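Local atomic coordinates of uncharacterized protein (Corynebacterium diphtheriae, PDB entry 3V7B), a protein that is of unknown function, belongs to the DUF2020 family and is grouped with Mog1p- and PsbP-like proteins. Residues Gln47-Arg52 with Pro56-Trp61; Val126-Asn131 with Leu140-Ala145; Arg74-Glu79 with Ile83-Trp88. One frame throughout, in Å; residues are numbered along the deposited sequence.

Contact 1 of 3, residues Gln47-Arg52 with Pro56-Trp61; sequences QGVDTR and PACVFW
Gly-48 and Val-59 pair within a beta hairpin whose two strands, 46-50 and 57-61, lie at one edge of an antiparallel sheet. Four backbone hydrogen bonds join them. Gly-48 N gives to Val-59 O at 3.0 Å, and Val-59 N returns a straighter bond to Gly-48 O (N-H...O 170°). Asp-50 and Ala-57 make the second hydrogen-bonded pair, with the Asp-50 N to Ala-57 O bond at 2.8 Å. Between them Val-49 faces Cys-58 as a non-hydrogen-bonded pair, and CA-H of Val-49 points to Ala-57 O.

One apolar contact runs diagonally to the register: CB of Val-49 lies 4.1 Å from CB of Pro-56. On the other face, the CB atoms of Asp-50 and Ala-57 meet. Cys-58 carries a disulfide to Cys-28, which ties this strand to the N-terminal part of the chain.

Trp-61 packs at the other end of the pairing. Its ring turns its edge to Gly-48 N, and CG1 of Val-59 lies over one of its faces.

A salt bridge closes the end of the strand. Arg-52 grips the Asp-50 carboxylate side-on through NE and NH2, and Arg-52 N closes an Asx turn on OD1. OD2 also accepts from Met-17 N.

The Gln-47 side chain runs beside Phe-60, with OE1 hydrogen-bonded to Ser-33 OG and amide and ring planes 62° apart. Its NE2 lies 3.3 Å from Phe-60 CE1.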
ATOM      1  N   GLN A  47      -5.820  13.279   3.461  1.00 16.72           N
ATOM      2  CA  GLN A  47      -5.737  12.010   2.764  1.00 16.87           C
ATOM      3  C   GLN A  47      -6.374  12.106   1.414  1.00 16.55           C
ATOM      4  O   GLN A  47      -7.141  12.979   1.205  1.00 17.00           O
ATOM      5  CB  GLN A  47      -6.379  10.902   3.581  1.00 18.58           C
ATOM      6  CG  GLN A  47      -7.892  10.964   3.670  1.00 21.58           C
ATOM      7  CD  GLN A  47      -8.375  10.034   4.761  1.00 23.45           C
ATOM      8  OE1 GLN A  47      -8.666  10.490   5.854  1.00 26.59           O
ATOM      9  NE2 GLN A  47      -8.421   8.745   4.478  1.00 23.23           N
ATOM     10  N   GLY A  48      -6.002  11.218   0.494  1.00 17.16           N
ATOM     11  CA  GLY A  48      -6.667  11.187  -0.844  1.00 17.35           C
ATOM     12  C   GLY A  48      -6.645   9.796  -1.432  1.00 15.72           C
ATOM     13  O   GLY A  48      -6.102   8.886  -0.824  1.00 16.47           O
ATOM     14  N   VAL A  49      -7.378   9.659  -2.521  1.00 16.58           N
ATOM     15  CA  VAL A  49      -7.543   8.449  -3.214  1.00 16.62           C
ATOM     16  C   VAL A  49      -7.124   8.705  -4.685  1.00 16.85           C
ATOM     17  O   VAL A  49      -7.273   9.826  -5.223  1.00 16.27           O
ATOM     18  CB  VAL A  49      -9.025   7.984  -3.257  1.00 17.49           C
ATOM     19  CG1 VAL A  49      -9.587   7.757  -1.848  1.00 20.18           C
ATOM     20  CG2 VAL A  49      -9.867   9.036  -3.962  1.00 17.81           C
ATOM     21  N   ASP A  50      -6.654   7.639  -5.326  1.00 15.72           N
ATOM     22  CA  ASP A  50      -6.220   7.685  -6.703  1.00 15.99           C
ATOM     23  C   ASP A  50      -7.029   6.664  -7.414  1.00 16.26           C
ATOM     24  O   ASP A  50      -6.759   5.475  -7.297  1.00 15.71           O
ATOM     25  CB  ASP A  50      -4.687   7.449  -6.774  1.00 15.06           C
ATOM     26  CG  ASP A  50      -4.121   7.466  -8.236  1.00 16.33           C
ATOM     27  OD1 ASP A  50      -4.911   7.437  -9.226  1.00 16.70           O
ATOM     28  OD2 ASP A  50      -2.885   7.547  -8.357  1.00 15.03           O
ATOM     29  N   THR A  51      -8.034   7.119  -8.165  1.00 16.05           N
ATOM     30  CA  THR A  51      -8.992   6.248  -8.825  1.00 16.79           C
ATOM     31  C   THR A  51      -8.511   5.760 -10.194  1.00 16.82           C
ATOM     32  O   THR A  51      -9.303   5.170 -10.972  1.00 17.12           O
ATOM     33  CB  THR A  51     -10.323   6.970  -9.019  1.00 18.99           C
ATOM     34  OG1 THR A  51     -10.085   8.172  -9.745  1.00 20.73           O
ATOM     35  CG2 THR A  51     -10.903   7.296  -7.672  1.00 20.14           C
ATOM     36  N   ARG A  52      -7.246   6.025 -10.519  1.00 16.16           N
ATOM     37  CA  ARG A  52      -6.668   5.330 -11.733  1.00 16.78           C
ATOM     38  C   ARG A  52      -6.673   3.814 -11.630  1.00 16.22           C
ATOM     39  O   ARG A  52      -6.806   3.099 -12.646  1.00 15.55           O
ATOM     40  CB  ARG A  52      -5.272   5.838 -12.085  1.00 16.12           C
ATOM     41  CG  ARG A  52      -5.281   7.267 -12.542  1.00 16.49           C
ATOM     42  CD  ARG A  52      -3.864   7.787 -12.797  1.00 17.31           C
ATOM     43  NE  ARG A  52      -3.045   7.614 -11.595  1.00 17.43           N
ATOM     44  CZ  ARG A  52      -1.703   7.568 -11.586  1.00 17.99           C
ATOM     45  NH1 ARG A  52      -1.001   7.736 -12.712  1.00 17.43           N
ATOM     46  NH2 ARG A  52      -1.023   7.377 -10.445  1.00 17.25           N
ATOM     47  N   PRO A  56      -9.265   2.014  -5.715  1.00 17.64           N
ATOM     48  CA  PRO A  56      -8.447   3.224  -5.540  1.00 16.94           C
ATOM     49  C   PRO A  56      -7.329   3.066  -4.567  1.00 16.89           C
ATOM     50  O   PRO A  56      -7.502   2.455  -3.539  1.00 18.26           O
ATOM     51  CB  PRO A  56      -9.459   4.255  -5.009  1.00 17.90           C
ATOM     52  CG  PRO A  56     -10.763   3.796  -5.549  1.00 20.20           C
ATOM     53  CD  PRO A  56     -10.663   2.296  -5.337  1.00 19.43           C
ATOM     54  N   ALA A  57      -6.179   3.630  -4.896  1.00 14.60           N
ATOM     55  CA  ALA A  57      -5.056   3.733  -3.988  1.00 13.49           C
ATOM     56  C   ALA A  57      -5.382   4.802  -2.958  1.00 14.00           C
ATOM     57  O   ALA A  57      -6.087   5.754  -3.277  1.00 14.29           O
ATOM     58  CB  ALA A  57      -3.824   4.106  -4.749  1.00 13.52           C
ATOM     59  N   CYS A  58      -4.904   4.628  -1.729  1.00 12.42           N
ATOM     60  CA  CYS A  58      -5.228   5.564  -0.635  1.00 13.28           C
ATOM     61  C   CYS A  58      -3.886   6.071  -0.079  1.00 13.05           C
ATOM     62  O   CYS A  58      -2.959   5.304   0.204  1.00 14.63           O
ATOM     63  CB  CYS A  58      -6.038   4.909   0.482  1.00 12.79           C
ATOM     64  SG  CYS A  58      -7.665   4.316  -0.070  1.00 16.73           S
ATOM     65  N   VAL A  59      -3.822   7.373   0.123  1.00 12.48           N
ATOM     66  CA  VAL A  59      -2.600   7.992   0.677  1.00 12.21           C
ATOM     67  C   VAL A  59      -2.937   8.871   1.871  1.00 13.46           C
ATOM     68  O   VAL A  59      -3.942   9.584   1.852  1.00 14.46           O
ATOM     69  CB  VAL A  59      -1.933   8.855  -0.349  1.00 12.84           C
ATOM     70  CG1 VAL A  59      -0.563   9.347   0.200  1.00 11.95           C
ATOM     71  CG2 VAL A  59      -1.737   8.076  -1.651  1.00 12.68           C
ATOM     72  N   PHE A  60      -2.117   8.758   2.922  1.00 13.51           N
ATOM     73  CA  PHE A  60      -2.417   9.363   4.171  1.00 15.36           C
ATOM     74  C   PHE A  60      -1.216  10.196   4.606  1.00 16.41           C
ATOM     75  O   PHE A  60      -0.095   9.715   4.711  1.00 16.00           O
ATOM     76  CB  PHE A  60      -2.733   8.344   5.269  1.00 15.41           C
ATOM     77  CG  PHE A  60      -3.754   7.287   4.910  1.00 15.57           C
ATOM     78  CD1 PHE A  60      -5.104   7.481   5.167  1.00 15.77           C
ATOM     79  CD2 PHE A  60      -3.371   6.122   4.241  1.00 15.08           C
ATOM     80  CE1 PHE A  60      -6.034   6.494   4.912  1.00 15.61           C
ATOM     81  CE2 PHE A  60      -4.341   5.181   3.890  1.00 16.02           C
ATOM     82  CZ  PHE A  60      -5.672   5.372   4.230  1.00 15.82           C
ATOM     83  N   TRP A  61      -1.509  11.453   4.901  1.00 16.56           N
ATOM     84  CA  TRP A  61      -0.523  12.437   5.295  1.00 16.26           C
ATOM     85  C   TRP A  61      -0.653  12.888   6.724  1.00 16.98           C
ATOM     86  O   TRP A  61      -1.749  13.088   7.233  1.00 16.16           O
ATOM     87  CB  TRP A  61      -0.648  13.699   4.433  1.00 16.59           C
ATOM     88  CG  TRP A  61      -0.001  13.566   3.094  1.00 16.17           C
ATOM     89  CD1 TRP A  61       1.339  13.841   2.723  1.00 15.82           C
ATOM     90  CD2 TRP A  61      -0.684  13.226   1.888  1.00 15.20           C
ATOM     91  NE1 TRP A  61       1.536  13.638   1.386  1.00 16.47           N
ATOM     92  CE2 TRP A  61       0.306  13.272   0.818  1.00 15.15           C
ATOM     93  CE3 TRP A  61      -1.997  12.847   1.603  1.00 16.22           C
ATOM     94  CZ2 TRP A  61      -0.007  12.911  -0.456  1.00 17.72           C
ATOM     95  CZ3 TRP A  61      -2.302  12.532   0.282  1.00 16.37           C
ATOM     96  CH2 TRP A  61      -1.326  12.558  -0.705  1.00 15.61           C
TER

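Contact 2 of 3, residues Val126-Asn131 with Leu140-Ala145; sequences VVVWSN and LMAKEA
Val-128 packs against Met-141 and Ala-142 where the C-terminal helix 135-149 lies across one face of the antiparallel sheet. This is helix-on-sheet packing in an alpha+beta fold. Strand 126-130 and the helix segment run roughly antiparallel, at 145°, with their axes 8.2 Å apart at the closest point. No hydrogen bond crosses between them.

The contact is made by apolar groups. Val-126, Val-128 and Ser-130, at every second position of the strand, direct their CB atoms at the helix. Val-128 is the central residue and uses both methyls. CG2 sits over the helix backbone, 3.7 Å from Ala-142 N, and also meets Ala-142 CB at 3.8 Å. CG1 turns to the selenomethionine at 141 and touches both its CB and its CE. With CG1 anti to the backbone N (chi1 172°), the two methyls are divided between successive helix residues. Val-126 adds a looser contact, CG1 to Ala-142 CB at 4.2 Å. The small Ala-142 side chain thus meets two valines, and the helix backbone lies close to the strand here.

The polar group at the end of the strand is satisfied elsewhere. Ser-130 OG is hydrogen-bonded to Asn-40 of helix 33-40 and to Gln-132 N. Its CB is the part that meets Met-141. Met-141 also touches Asn-40, so helix 33-40 borders the same place.

The Met-141 side chain crosses that of Val-128 at about a right angle. It bends at its last torsion (chi3 -76°), which brings CE within 3.9 Å of Val-128 CG1 and 4.0 Å of Ser-130 CB.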
ATOM      1  N   VAL A 126      -0.850  -6.110  -3.476  1.00 11.49           N
ATOM      2  CA  VAL A 126      -1.155  -5.149  -2.435  1.00 12.15           C
ATOM      3  C   VAL A 126       0.191  -4.669  -1.848  1.00 11.77           C
ATOM      4  O   VAL A 126       0.983  -5.481  -1.332  1.00 13.97           O
ATOM      5  CB  VAL A 126      -2.067  -5.757  -1.334  1.00 11.90           C
ATOM      6  CG1 VAL A 126      -2.247  -4.811  -0.139  1.00 10.85           C
ATOM      7  CG2 VAL A 126      -3.438  -6.175  -1.897  1.00 11.68           C
ATOM      8  N   VAL A 127       0.461  -3.371  -1.907  1.00 11.20           N
ATOM      9  CA  VAL A 127       1.712  -2.805  -1.360  1.00 11.97           C
ATOM     10  C   VAL A 127       1.339  -1.688  -0.358  1.00 11.69           C
ATOM     11  O   VAL A 127       0.514  -0.821  -0.642  1.00 12.16           O
ATOM     12  CB  VAL A 127       2.602  -2.175  -2.491  1.00 12.76           C
ATOM     13  CG1 VAL A 127       3.870  -1.542  -1.953  1.00 13.01           C
ATOM     14  CG2 VAL A 127       2.902  -3.188  -3.632  1.00 12.62           C
ATOM     15  N   VAL A 128       2.014  -1.655   0.776  1.00 10.80           N
ATOM     16  CA  VAL A 128       1.797  -0.622   1.717  1.00 11.15           C
ATOM     17  C   VAL A 128       3.188  -0.156   2.084  1.00 12.21           C
ATOM     18  O   VAL A 128       4.060  -1.000   2.337  1.00 13.47           O
ATOM     19  CB  VAL A 128       1.064  -1.131   2.984  1.00 10.97           C
ATOM     20  CG1 VAL A 128       0.996  -0.104   4.079  1.00 11.63           C
ATOM     21  CG2 VAL A 128      -0.365  -1.609   2.694  1.00 11.10           C
ATOM     22  N   TRP A 129       3.359   1.163   2.048  1.00 12.61           N
ATOM     23  CA  TRP A 129       4.552   1.823   2.509  1.00 13.64           C
ATOM     24  C   TRP A 129       4.133   2.626   3.745  1.00 14.45           C
ATOM     25  O   TRP A 129       3.033   3.202   3.782  1.00 13.28           O
ATOM     26  CB  TRP A 129       5.030   2.788   1.443  1.00 13.48           C
ATOM     27  CG  TRP A 129       5.624   2.164   0.225  1.00 14.58           C
ATOM     28  CD1 TRP A 129       6.902   1.725   0.040  1.00 15.66           C
ATOM     29  CD2 TRP A 129       4.956   1.972  -1.038  1.00 15.24           C
ATOM     30  NE1 TRP A 129       7.096   1.306  -1.247  1.00 14.88           N
ATOM     31  CE2 TRP A 129       5.946   1.414  -1.944  1.00 16.09           C
ATOM     32  CE3 TRP A 129       3.667   2.242  -1.513  1.00 16.26           C
ATOM     33  CZ2 TRP A 129       5.658   1.153  -3.245  1.00 16.54           C
ATOM     34  CZ3 TRP A 129       3.360   1.935  -2.822  1.00 16.08           C
ATOM     35  CH2 TRP A 129       4.295   1.409  -3.681  1.00 16.93           C
ATOM     36  N   SER A 130       5.002   2.662   4.729  1.00 15.16           N
ATOM     37  CA  SER A 130       4.832   3.499   5.902  1.00 15.97           C
ATOM     38  C   SER A 130       6.088   4.325   6.129  1.00 16.83           C
ATOM     39  O   SER A 130       7.176   3.880   5.830  1.00 15.75           O
ATOM     40  CB  SER A 130       4.610   2.643   7.148  1.00 17.25           C
ATOM     41  OG  SER A 130       4.796   3.404   8.344  1.00 17.92           O
ATOM     42  N   ASN A 131       5.919   5.503   6.718  1.00 17.12           N
ATOM     43  CA  ASN A 131       7.072   6.355   7.065  1.00 18.17           C
ATOM     44  C   ASN A 131       7.710   5.914   8.372  1.00 19.72           C
ATOM     45  O   ASN A 131       8.671   6.531   8.812  1.00 23.41           O
ATOM     46  CB  ASN A 131       6.716   7.872   7.078  1.00 17.45           C
ATOM     47  CG  ASN A 131       5.852   8.272   8.264  1.00 16.59           C
ATOM     48  OD1 ASN A 131       5.360   7.429   9.005  1.00 16.56           O
ATOM     49  ND2 ASN A 131       5.672   9.599   8.455  1.00 16.85           N
ATOM     50  N   LEU A 140      -0.033  -4.721   9.141  1.00 15.70           N
ATOM     51  CA  LEU A 140      -1.410  -4.605   9.692  1.00 15.02           C
ATOM     52  C   LEU A 140      -2.331  -3.886   8.753  1.00 14.52           C
ATOM     53  O   LEU A 140      -3.471  -4.305   8.538  1.00 13.84           O
ATOM     54  CB  LEU A 140      -1.387  -3.867  11.024  1.00 15.66           C
ATOM     55  CG  LEU A 140      -0.771  -4.573  12.238  1.00 18.10           C
ATOM     56  CD1 LEU A 140      -0.557  -3.610  13.431  1.00 17.83           C
ATOM     57  CD2 LEU A 140      -1.662  -5.769  12.610  1.00 19.43           C
HETATM   58  N   MSE A 141      -1.798  -2.827   8.142  1.00 13.75           N
HETATM   59  CA  MSE A 141      -2.554  -2.106   7.145  1.00 13.15           C
HETATM   60  C   MSE A 141      -2.847  -2.952   5.894  1.00 12.43           C
HETATM   61  O   MSE A 141      -3.942  -2.912   5.369  1.00 11.44           O
HETATM   62  CB  MSE A 141      -1.821  -0.764   6.826  1.00 14.04           C
HETATM   63  CG  MSE A 141      -1.904   0.221   7.943  1.00 15.63           C
HETATM   64 SE   MSE A 141      -1.162   1.984   7.516  0.83 16.25          SE
HETATM   65  CE  MSE A 141       0.736   1.615   7.617  1.00 15.71           C
ATOM     66  N   ALA A 142      -1.854  -3.677   5.392  1.00 11.97           N
ATOM     67  CA  ALA A 142      -2.086  -4.538   4.221  1.00 13.19           C
ATOM     68  C   ALA A 142      -3.127  -5.578   4.513  1.00 13.62           C
ATOM     69  O   ALA A 142      -4.039  -5.817   3.694  1.00 13.55           O
ATOM     70  CB  ALA A 142      -0.826  -5.209   3.757  1.00 13.15           C
ATOM     71  N   LYS A 143      -3.004  -6.252   5.640  1.00 14.51           N
ATOM     72  CA  LYS A 143      -3.976  -7.262   6.043  0.50 15.39           C
ATOM     73  C   LYS A 143      -5.385  -6.718   6.171  1.00 14.73           C
ATOM     74  O   LYS A 143      -6.334  -7.342   5.724  1.00 12.84           O
ATOM     75  CB  LYS A 143      -3.532  -7.915   7.343  0.50 17.11           C
ATOM     76  CG  LYS A 143      -2.298  -8.772   7.138  0.50 18.25           C
ATOM     77  CD  LYS A 143      -1.826  -9.401   8.467  0.50 20.08           C
ATOM     78  CE  LYS A 143      -2.538 -10.718   8.720  0.50 21.76           C
ATOM     79  NZ  LYS A 143      -3.580 -10.567   9.761  0.50 23.33           N
ATOM     80  N   GLU A 144      -5.504  -5.527   6.736  1.00 15.29           N
ATOM     81  CA  GLU A 144      -6.790  -4.904   6.911  1.00 14.67           C
ATOM     82  C   GLU A 144      -7.416  -4.531   5.598  1.00 14.74           C
ATOM     83  O   GLU A 144      -8.619  -4.797   5.394  1.00 14.22           O
ATOM     84  CB  GLU A 144      -6.671  -3.677   7.808  1.00 16.25           C
ATOM     85  CG  GLU A 144      -7.971  -2.918   8.118  1.00 18.34           C
ATOM     86  CD  GLU A 144      -9.103  -3.779   8.695  1.00 19.90           C
ATOM     87  OE1 GLU A 144      -8.843  -4.848   9.283  1.00 20.18           O
ATOM     88  OE2 GLU A 144     -10.280  -3.363   8.517  1.00 23.62           O
ATOM     89  N   ALA A 145      -6.619  -3.983   4.677  1.00 12.79           N
ATOM     90  CA  ALA A 145      -7.133  -3.621   3.336  1.00 11.79           C
ATOM     91  C   ALA A 145      -7.604  -4.878   2.629  1.00 11.58           C
ATOM     92  O   ALA A 145      -8.723  -4.919   2.089  1.00 11.98           O
ATOM     93  CB  ALA A 145      -6.027  -2.884   2.498  1.00 10.99           C
TER

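Contact 3 of 3, residues Arg74-Glu79 with Ile83-Trp88; sequences RHMPSE and IRVVDW
Met-76, a selenomethionine, meets Val-85 where strand 69-75 gives way to helix 79-89. Its CB is directed toward the helix. CG follows and comes 4.1 Å from CG2 of Val-85. The chain then folds at chi2 (-51°) and again at chi3 (-79°), so it curls along the valine methyl instead of running past it. SE lies 4.0 Å from CG2 of Val-85, and CE ends at the same distance from that methyl. One methyl therefore meets three successive atoms. SE also lies over one face of the Arg-74 guanidinium, 3.3 Å above its plane and offset toward the rim. That group is held by a salt bridge to Asp-7 and by the carbonyls of Leu-10 and Pro-11. The CG of Arg-74 approaches the other methyl of Val-85, CG1, at 4.3 Å.

The rest of the contact is the first turn of the helix. Ser-78 is its N-cap, with OG accepting from Glu-81 N. Ile-83 N then hydrogen-bonds to Glu-79 O at 2.8 Å. Beside it, CD1 of Ile-83 meets CG of Glu-79 at 3.8 Å.

The contact thus joins the end of strand 69-75 and the turn after it to the first two turns of helix 79-89. Both Ile-83 and Glu-79 touch Gln-120 of strand 114-121, and the helix packs against strand 124-130 where Val-86 meets Ala-125.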
ATOM      1  N   ARG A  74      -3.230  -3.409  -6.809  1.00 13.22           N
ATOM      2  CA  ARG A  74      -2.963  -3.524  -8.219  1.00 13.57           C
ATOM      3  C   ARG A  74      -3.666  -4.762  -8.776  1.00 15.11           C
ATOM      4  O   ARG A  74      -3.597  -5.826  -8.215  1.00 16.20           O
ATOM      5  CB  ARG A  74      -1.494  -3.700  -8.511  1.00 13.45           C
ATOM      6  CG  ARG A  74      -0.617  -2.492  -8.423  1.00 13.25           C
ATOM      7  CD  ARG A  74      -1.120  -1.230  -8.964  1.00 13.44           C
ATOM      8  NE  ARG A  74      -1.457  -1.329 -10.407  1.00 13.67           N
ATOM      9  CZ  ARG A  74      -0.643  -1.116 -11.424  1.00 14.89           C
ATOM     10  NH1 ARG A  74       0.571  -0.680 -11.233  1.00 14.56           N
ATOM     11  NH2 ARG A  74      -1.085  -1.279 -12.667  1.00 15.26           N
ATOM     12  N   HIS A  75      -4.390  -4.599  -9.824  1.00 16.45           N
ATOM     13  CA  HIS A  75      -4.901  -5.770 -10.544  1.00 18.33           C
ATOM     14  C   HIS A  75      -4.120  -5.819 -11.847  1.00 18.49           C
ATOM     15  O   HIS A  75      -4.324  -5.002 -12.792  1.00 18.28           O
ATOM     16  CB  HIS A  75      -6.401  -5.661 -10.772  1.00 22.79           C
ATOM     17  CG  HIS A  75      -7.227  -5.851  -9.527  1.00 25.65           C
ATOM     18  ND1 HIS A  75      -7.315  -4.889  -8.541  1.00 29.14           N
ATOM     19  CD2 HIS A  75      -8.076  -6.881  -9.142  1.00 27.23           C
ATOM     20  CE1 HIS A  75      -8.120  -5.328  -7.563  1.00 26.67           C
ATOM     21  NE2 HIS A  75      -8.592  -6.550  -7.924  1.00 27.99           N
HETATM   22  N   MSE A  76      -3.166  -6.723 -11.908  1.00 19.34           N
HETATM   23  CA  MSE A  76      -2.279  -6.834 -13.088  1.00 19.13           C
HETATM   24  C   MSE A  76      -2.872  -7.812 -14.126  1.00 18.82           C
HETATM   25  O   MSE A  76      -3.741  -8.621 -13.802  1.00 19.34           O
HETATM   26  CB  MSE A  76      -0.865  -7.278 -12.703  1.00 17.34           C
HETATM   27  CG  MSE A  76      -0.153  -6.364 -11.662  1.00 16.81           C
HETATM   28 SE   MSE A  76      -0.184  -4.433 -12.124  0.86 14.47          SE
HETATM   29  CE  MSE A  76       1.241  -4.469 -13.440  1.00 15.60           C
ATOM     30  N   PRO A  77      -2.440  -7.702 -15.403  1.00 21.99           N
ATOM     31  CA  PRO A  77      -2.849  -8.636 -16.502  1.00 21.43           C
ATOM     32  C   PRO A  77      -2.422 -10.055 -16.307  1.00 22.52           C
ATOM     33  O   PRO A  77      -2.968 -10.953 -16.973  1.00 23.74           O
ATOM     34  CB  PRO A  77      -2.087  -8.102 -17.730  1.00 23.22           C
ATOM     35  CG  PRO A  77      -1.721  -6.722 -17.410  1.00 23.59           C
ATOM     36  CD  PRO A  77      -1.566  -6.612 -15.917  1.00 22.53           C
ATOM     37  N   SER A  78      -1.421 -10.272 -15.455  1.00 21.15           N
ATOM     38  CA  SER A  78      -0.969 -11.610 -15.097  1.00 23.09           C
ATOM     39  C   SER A  78      -0.337 -11.657 -13.702  1.00 20.84           C
ATOM     40  O   SER A  78       0.007 -10.626 -13.092  1.00 21.79           O
ATOM     41  CB  SER A  78       0.109 -12.118 -16.053  1.00 23.29           C
ATOM     42  OG  SER A  78       1.264 -11.297 -15.904  1.00 21.54           O
ATOM     43  N   GLU A  79      -0.161 -12.887 -13.232  1.00 20.99           N
ATOM     44  CA  GLU A  79       0.510 -13.148 -11.947  1.00 20.22           C
ATOM     45  C   GLU A  79       1.971 -12.746 -12.058  1.00 20.37           C
ATOM     46  O   GLU A  79       2.532 -12.134 -11.130  1.00 17.70           O
ATOM     47  CB  GLU A  79       0.359 -14.626 -11.548  1.00 21.51           C
ATOM     48  CG  GLU A  79       1.195 -15.027 -10.399  1.00 22.14           C
ATOM     49  CD  GLU A  79       0.757 -16.336  -9.802  1.00 23.96           C
ATOM     50  OE1 GLU A  79       1.556 -16.774  -8.988  1.00 25.61           O
ATOM     51  OE2 GLU A  79      -0.342 -16.879 -10.147  1.00 25.48           O
ATOM     52  N   ILE A  83       3.879 -10.240  -9.616  1.00 15.38           N
ATOM     53  CA  ILE A  83       5.172 -10.538  -8.953  1.00 15.12           C
ATOM     54  C   ILE A  83       6.195  -9.449  -9.218  1.00 14.93           C
ATOM     55  O   ILE A  83       7.007  -9.120  -8.358  1.00 14.15           O
ATOM     56  CB  ILE A  83       5.711 -11.973  -9.359  1.00 15.35           C
ATOM     57  CG1 ILE A  83       4.816 -13.064  -8.826  1.00 16.15           C
ATOM     58  CG2 ILE A  83       7.138 -12.179  -8.881  1.00 15.69           C
ATOM     59  CD1 ILE A  83       4.885 -14.455  -9.525  1.00 15.69           C
ATOM     60  N   ARG A  84       6.183  -8.874 -10.407  1.00 15.77           N
ATOM     61  CA  ARG A  84       7.122  -7.804 -10.769  1.00 15.23           C
ATOM     62  C   ARG A  84       6.912  -6.582  -9.882  1.00 14.59           C
ATOM     63  O   ARG A  84       7.877  -5.952  -9.392  1.00 14.48           O
ATOM     64  CB  ARG A  84       6.888  -7.468 -12.243  1.00 16.61           C
ATOM     65  CG  ARG A  84       7.895  -6.509 -12.836  1.00 17.52           C
ATOM     66  CD  ARG A  84       7.593  -6.272 -14.311  1.00 20.14           C
ATOM     67  NE  ARG A  84       8.598  -5.425 -14.886  1.00 21.47           N
ATOM     68  CZ  ARG A  84       8.487  -4.810 -16.063  1.00 22.72           C
ATOM     69  NH1 ARG A  84       7.409  -4.964 -16.834  1.00 23.18           N
ATOM     70  NH2 ARG A  84       9.476  -4.062 -16.474  1.00 23.12           N
ATOM     71  N   VAL A  85       5.662  -6.251  -9.633  1.00 14.87           N
ATOM     72  CA  VAL A  85       5.267  -5.168  -8.691  1.00 13.18           C
ATOM     73  C   VAL A  85       5.828  -5.453  -7.286  1.00 13.56           C
ATOM     74  O   VAL A  85       6.536  -4.637  -6.687  1.00 12.89           O
ATOM     75  CB  VAL A  85       3.726  -5.023  -8.567  1.00 13.55           C
ATOM     76  CG1 VAL A  85       3.358  -3.967  -7.508  1.00 12.98           C
ATOM     77  CG2 VAL A  85       3.122  -4.611  -9.932  1.00 12.58           C
ATOM     78  N   VAL A  86       5.543  -6.641  -6.790  1.00 13.78           N
ATOM     79  CA  VAL A  86       5.965  -7.005  -5.476  1.00 14.68           C
ATOM     80  C   VAL A  86       7.517  -6.978  -5.341  1.00 14.65           C
ATOM     81  O   VAL A  86       8.037  -6.458  -4.373  1.00 15.72           O
ATOM     82  CB  VAL A  86       5.361  -8.355  -5.062  1.00 14.96           C
ATOM     83  CG1 VAL A  86       6.034  -8.861  -3.804  1.00 14.40           C
ATOM     84  CG2 VAL A  86       3.834  -8.286  -4.847  1.00 13.96           C
ATOM     85  N   ASP A  87       8.232  -7.509  -6.352  1.00 15.90           N
ATOM     86  CA  ASP A  87       9.679  -7.526  -6.342  1.00 17.05           C
ATOM     87  C   ASP A  87      10.237  -6.131  -6.500  1.00 18.16           C
ATOM     88  O   ASP A  87      11.311  -5.818  -5.971  1.00 17.14           O
ATOM     89  CB  ASP A  87      10.221  -8.446  -7.479  1.00 17.23           C
ATOM     90  CG  ASP A  87       9.974  -9.888  -7.227  1.00 17.47           C
ATOM     91  OD1 ASP A  87       9.380 -10.245  -6.157  1.00 18.45           O
ATOM     92  OD2 ASP A  87      10.419 -10.695  -8.098  1.00 17.40           O
ATOM     93  N   TRP A  88       9.543  -5.262  -7.204  1.00 16.00           N
ATOM     94  CA  TRP A  88       9.986  -3.856  -7.281  1.00 16.40           C
ATOM     95  C   TRP A  88       9.857  -3.148  -5.943  1.00 18.14           C
ATOM     96  O   TRP A  88      10.845  -2.552  -5.465  1.00 18.21           O
ATOM     97  CB  TRP A  88       9.196  -3.172  -8.372  1.00 16.58           C
ATOM     98  CG  TRP A  88       9.120  -1.682  -8.292  1.00 16.75           C
ATOM     99  CD1 TRP A  88      10.107  -0.753  -8.604  1.00 19.28           C
ATOM    100  CD2 TRP A  88       7.948  -0.884  -7.857  1.00 17.15           C
ATOM    101  NE1 TRP A  88       9.649   0.549  -8.367  1.00 19.04           N
ATOM    102  CE2 TRP A  88       8.359   0.533  -7.938  1.00 18.64           C
ATOM    103  CE3 TRP A  88       6.652  -1.188  -7.439  1.00 16.02           C
ATOM    104  CZ2 TRP A  88       7.494   1.568  -7.605  1.00 17.02           C
ATOM    105  CZ3 TRP A  88       5.807  -0.150  -7.080  1.00 15.96           C
ATOM    106  CH2 TRP A  88       6.215   1.198  -7.178  1.00 17.66           C
TER

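Overall arrangement
All three contacts reach the same antiparallel sheet. Contact 1 is a hairpin at one edge, while contacts 2 and 3 pack helices on neighbouring strands 124-130 and 69-75. Contacts 2 and 3 touch directly: Val-127 CG2 lies 4.0 Å from Val-85 CG1, and Trp-129 CZ2 lies 4.0 Å from Trp-88 CH2. Val-127 and Trp-129 point away from helix 135-149, so strand 124-130 has a helix packed on each face. Contact 1 touches neither of the others; its centre is about 13 Å from that of contact 2 and about 19 Å from that of contact 3. A 1,2-ethanediol, probably from crystallisation, lies about 6 Å from the side chain of Val-59; one lies as near that of Ser-130.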